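Local atomic coordinates of KaiC-like domain-containing protein (Pyrococcus horikoshii, PDB entry 2EKD), a protein that is of unknown function but contains a KaiC-like domain and belongs to a family of the P-loop NTPase clan, so it may be related to nucleotide-binding proteins. Residues Gly15-Val20 with Glu147-Phe152; Pro42-Asp47 with Tyr112-Pro117. All blocks are in the same frame, centred on the assembly; numbering follows the deposited sequence.

Contact 1 (Gly15-Val20 with Glu147-Phe152)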
# COMPACT_ATOMS: atom_id res chain seq x y z
N GLY F 15 -30.29 23.64 -10.64
CA GLY F 15 -30.08 23.20 -9.28
C GLY F 15 -29.13 22.02 -9.19
O GLY F 15 -28.69 21.66 -8.09
N GLU F 16 -28.81 21.41 -10.33
CA GLU F 16 -27.90 20.27 -10.31
C GLU F 16 -26.44 20.64 -10.09
O GLU F 16 -26.00 21.75 -10.42
CB GLU F 16 -27.96 19.47 -11.62
CG GLU F 16 -29.10 18.48 -11.73
CD GLU F 16 -28.82 17.37 -12.74
OE1 GLU F 16 -27.92 16.53 -12.48
OE2 GLU F 16 -29.49 17.34 -13.80
N THR F 17 -25.70 19.71 -9.51
CA THR F 17 -24.27 19.88 -9.32
C THR F 17 -23.71 18.70 -10.11
O THR F 17 -23.96 17.54 -9.79
CB THR F 17 -23.86 19.78 -7.85
OG1 THR F 17 -24.38 20.92 -7.14
CG2 THR F 17 -22.33 19.78 -7.74
N VAL F 18 -22.98 19.03 -11.17
CA VAL F 18 -22.41 18.02 -12.04
C VAL F 18 -20.90 17.91 -11.86
O VAL F 18 -20.17 18.88 -12.01
CB VAL F 18 -22.70 18.35 -13.52
CG1 VAL F 18 -22.33 17.19 -14.40
CG2 VAL F 18 -24.18 18.71 -13.69
N LEU F 19 -20.45 16.71 -11.53
CA LEU F 19 -19.03 16.49 -11.36
C LEU F 19 -18.48 16.08 -12.72
O LEU F 19 -18.98 15.14 -13.35
CB LEU F 19 -18.81 15.38 -10.33
CG LEU F 19 -17.39 15.18 -9.77
CD1 LEU F 19 -16.89 16.48 -9.14
CD2 LEU F 19 -17.43 14.07 -8.74
N VAL F 20 -17.47 16.80 -13.19
CA VAL F 20 -16.84 16.51 -14.47
C VAL F 20 -15.43 15.98 -14.17
O VAL F 20 -14.51 16.75 -13.87
CB VAL F 20 -16.72 17.78 -15.35
CG1 VAL F 20 -16.05 17.45 -16.68
CG2 VAL F 20 -18.11 18.37 -15.59
N GLU F 147 -31.53 26.56 -7.59
CA GLU F 147 -31.97 26.72 -8.96
C GLU F 147 -31.42 27.91 -9.74
O GLU F 147 -31.67 28.02 -10.93
CB GLU F 147 -33.50 26.74 -8.99
CG GLU F 147 -34.09 25.47 -8.38
CD GLU F 147 -35.61 25.47 -8.37
OE1 GLU F 147 -36.20 26.33 -7.67
OE2 GLU F 147 -36.20 24.61 -9.05
N GLU F 148 -30.66 28.78 -9.09
CA GLU F 148 -30.10 29.91 -9.83
C GLU F 148 -29.02 29.45 -10.81
O GLU F 148 -28.62 30.22 -11.68
CB GLU F 148 -29.52 30.96 -8.89
CG GLU F 148 -29.28 30.49 -7.48
CD GLU F 148 -30.55 30.38 -6.67
OE1 GLU F 148 -31.27 31.39 -6.55
OE2 GLU F 148 -30.84 29.28 -6.15
N ARG F 149 -28.56 28.21 -10.69
CA ARG F 149 -27.53 27.74 -11.59
C ARG F 149 -27.42 26.22 -11.74
O ARG F 149 -28.12 25.46 -11.07
CB ARG F 149 -26.16 28.26 -11.14
CG ARG F 149 -25.41 27.33 -10.16
CD ARG F 149 -26.11 27.20 -8.81
NE ARG F 149 -25.45 26.21 -7.97
CZ ARG F 149 -25.65 24.90 -8.04
NH1 ARG F 149 -26.53 24.40 -8.90
NH2 ARG F 149 -24.93 24.07 -7.28
N ILE F 150 -26.55 25.82 -12.66
CA ILE F 150 -26.21 24.43 -12.91
C ILE F 150 -24.69 24.50 -12.81
O ILE F 150 -24.05 25.14 -13.64
CB ILE F 150 -26.57 23.95 -14.34
CG1 ILE F 150 -28.09 23.96 -14.55
CG2 ILE F 150 -26.05 22.52 -14.55
CD1 ILE F 150 -28.51 23.24 -15.82
N ALA F 151 -24.13 23.88 -11.78
CA ALA F 151 -22.69 23.90 -11.56
C ALA F 151 -21.98 22.69 -12.18
O ALA F 151 -22.47 21.56 -12.11
CB ALA F 151 -22.39 23.97 -10.07
N PHE F 152 -20.83 22.94 -12.79
CA PHE F 152 -20.03 21.89 -13.40
C PHE F 152 -18.66 21.93 -12.73
O PHE F 152 -17.85 22.81 -13.03
CB PHE F 152 -19.86 22.14 -14.91
CG PHE F 152 -21.11 21.93 -15.72
CD1 PHE F 152 -21.47 20.65 -16.14
CD2 PHE F 152 -21.93 23.00 -16.06
CE1 PHE F 152 -22.63 20.44 -16.89
CE2 PHE F 152 -23.09 22.80 -16.80
CZ PHE F 152 -23.44 21.52 -17.22
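V18 and F152 lie side by side on one face of the mixed sheet of this alpha/beta fold, where strands 17-20 and 149-152 run as parallel neighbours. The V18 side chain meets F152 with all three carbons. CB is 3.7 Å from F152 CD1 and rests near the A151 carbonyl. CG1, anti to the backbone N (chi1 -170°), reaches CD1 and CE1, while CG2 meets CE1 and, at 4.3 Å, I150 CG2. V20 CG2 comes to the edge of the same ring, and F12 packs edge-to-face with it. T17 and A151 occupy the other face. There R149, bent at chi2 (-66°), brings its guanidinium up to E16 and T17, with A151 CB against one face, offset to the rim. NH1 gives a weak bond to E16 O (3.1 Å), and NH2 lies 3.2 Å from T17 OG1 at the guanidinium edge. E16 O also accepts A151 N, at 3.1 Å. V18 N donates to A151 O (2.7 Å) and G15 N to R149 O (2.9 Å). The E16 carboxylate turns to S177 and T176 through OE1 and R13 N through OE2. The guanidinium meets neutral oxygens, and its charge would probably polarise the E16 carbonyl.

Contact 2 (Pro42-Asp47 with Tyr112-Pro117)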
# COMPACT_ATOMS: atom_id res chain seq x y z
N PRO F 42 -26.19 32.99 -19.15
CA PRO F 42 -25.03 33.70 -18.59
C PRO F 42 -24.04 32.71 -17.97
O PRO F 42 -24.44 31.79 -17.25
CB PRO F 42 -25.67 34.61 -17.54
CG PRO F 42 -27.04 34.86 -18.09
CD PRO F 42 -27.45 33.49 -18.58
N ILE F 43 -22.75 32.91 -18.25
CA ILE F 43 -21.70 32.05 -17.71
C ILE F 43 -20.97 32.71 -16.54
O ILE F 43 -20.55 33.85 -16.63
CB ILE F 43 -20.62 31.74 -18.78
CG1 ILE F 43 -21.22 30.96 -19.95
CG2 ILE F 43 -19.46 30.98 -18.14
CD1 ILE F 43 -21.61 29.54 -19.62
N VAL F 44 -20.82 31.97 -15.44
CA VAL F 44 -20.09 32.46 -14.28
C VAL F 44 -19.12 31.37 -13.85
O VAL F 44 -19.52 30.25 -13.52
CB VAL F 44 -21.01 32.81 -13.10
CG1 VAL F 44 -20.17 33.23 -11.90
CG2 VAL F 44 -21.94 33.95 -13.49
N VAL F 45 -17.83 31.70 -13.86
CA VAL F 45 -16.79 30.75 -13.50
C VAL F 45 -16.25 30.98 -12.08
O VAL F 45 -15.95 32.11 -11.69
CB VAL F 45 -15.60 30.86 -14.48
CG1 VAL F 45 -14.48 29.91 -14.06
CG2 VAL F 45 -16.06 30.54 -15.91
N ASP F 46 -16.17 29.90 -11.30
CA ASP F 46 -15.60 29.99 -9.97
C ASP F 46 -14.17 29.49 -10.17
O ASP F 46 -13.93 28.30 -10.40
CB ASP F 46 -16.36 29.09 -8.98
CG ASP F 46 -17.74 29.63 -8.66
OD1 ASP F 46 -17.88 30.86 -8.57
OD2 ASP F 46 -18.68 28.82 -8.48
N ASP F 47 -13.23 30.42 -10.13
CA ASP F 47 -11.83 30.13 -10.36
C ASP F 47 -11.03 29.90 -9.08
O ASP F 47 -10.68 30.84 -8.36
CB ASP F 47 -11.23 31.27 -11.19
CG ASP F 47 -9.76 31.09 -11.47
OD1 ASP F 47 -9.24 29.96 -11.31
OD2 ASP F 47 -9.13 32.08 -11.87
N TYR F 112 -30.70 34.71 -13.98
CA TYR F 112 -30.84 33.35 -13.46
C TYR F 112 -31.67 32.59 -14.48
O TYR F 112 -32.63 33.13 -15.03
CB TYR F 112 -31.58 33.37 -12.11
CG TYR F 112 -30.82 34.04 -10.99
CD1 TYR F 112 -29.42 34.03 -10.95
CD2 TYR F 112 -31.49 34.68 -9.94
CE1 TYR F 112 -28.72 34.64 -9.92
CE2 TYR F 112 -30.80 35.29 -8.90
CZ TYR F 112 -29.41 35.26 -8.89
OH TYR F 112 -28.71 35.86 -7.87
N PRO F 113 -31.31 31.32 -14.78
CA PRO F 113 -30.19 30.55 -14.23
C PRO F 113 -28.88 30.79 -15.00
O PRO F 113 -28.89 31.26 -16.14
CB PRO F 113 -30.67 29.12 -14.40
CG PRO F 113 -31.33 29.18 -15.73
CD PRO F 113 -32.15 30.47 -15.64
N VAL F 114 -27.76 30.45 -14.37
CA VAL F 114 -26.46 30.62 -15.01
C VAL F 114 -25.72 29.29 -15.07
O VAL F 114 -25.94 28.41 -14.24
CB VAL F 114 -25.56 31.64 -14.24
CG1 VAL F 114 -26.29 32.96 -14.04
CG2 VAL F 114 -25.16 31.07 -12.90
N ILE F 115 -24.87 29.13 -16.08
CA ILE F 115 -24.06 27.92 -16.21
C ILE F 115 -22.86 28.29 -15.35
O ILE F 115 -22.22 29.32 -15.57
CB ILE F 115 -23.65 27.66 -17.67
CG1 ILE F 115 -24.91 27.41 -18.52
CG2 ILE F 115 -22.72 26.45 -17.75
CD1 ILE F 115 -25.82 26.32 -17.98
N ASN F 116 -22.57 27.45 -14.36
CA ASN F 116 -21.51 27.72 -13.40
C ASN F 116 -20.34 26.73 -13.37
O ASN F 116 -20.36 25.77 -12.60
CB ASN F 116 -22.16 27.80 -12.00
CG ASN F 116 -21.18 28.19 -10.91
OD1 ASN F 116 -21.46 27.97 -9.73
ND2 ASN F 116 -20.05 28.80 -11.29
N PRO F 117 -19.32 26.93 -14.21
CA PRO F 117 -18.18 26.01 -14.21
C PRO F 117 -17.29 26.34 -13.01
O PRO F 117 -16.90 27.49 -12.83
CB PRO F 117 -17.48 26.32 -15.53
CG PRO F 117 -18.59 26.88 -16.40
CD PRO F 117 -19.31 27.77 -15.43
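The N116 amide and the D46 carboxylate cross at about a right angle, their planes 86° apart. The amide nitrogen ND2 sits over one face of the carboxylate, whereas D46 OD2 lies close to the amide plane, beyond its ND2-OD1 edge. ND2 donates to V44 O at 2.7 Å and, more weakly, to D46 OD2 at 3.1 Å. It approaches V44 O from above the carbonyl plane, 39° out of it, and so not on a lone pair. N116 OD1 also lies near D46 OD2, but both are acceptors and no bond links them. N116 reaches this place because its CG is anti to the backbone N (chi1 -175°), and the side chain packs against R149 and A151 of the next strand. Y102 OH makes a weak bond to D46 OD1, a second partner for the carboxylate.

Strands 44-47 and 114-117 are neighbours in the parallel part of the central sheet of this alpha/beta fold, consistent with kinship to the P-loop NTPases. Here the backbone pairing is interrupted by P117, whose N has no hydrogen to offer V44 O; its CD sits 3.1 Å from that oxygen, and the N116 amide supplies a donor instead. On either side of this gap the backbone bonds are regular: V44 N to I115 O (3.0 Å), I115 N to P42 O and D46 N to P117 O. At the apolar side of the pairing, I43 CD1 presses against I115 CB at 3.4 Å, tighter than usual, while P42 CB meets V114 CG1 at 3.9 Å. V36 and I35 of helix 29-37 cover I43 and I115 respectively.

From the N terminus the chain first lays down 15-20, then helix 29-37 and segment 42-47. After 64 further residues, which include strands 73-77 and 85-90, 112-117 returns to close contact 2. The chain then passes through helices 121-127 and 130-141 before 147-152 pairs with 15-20 and closes contact 1, over 126 residues. Contact 2 therefore falls wholly within the larger loop, and the two do not cross. Across the sheet the strands run 44-48, 114-119, 149-156, 17-22, so the middle pair joins the contacts: V114 N and N116 N probably hydrogen-bond to E148 O and I150 O. Four parallel strands become one continuous central block.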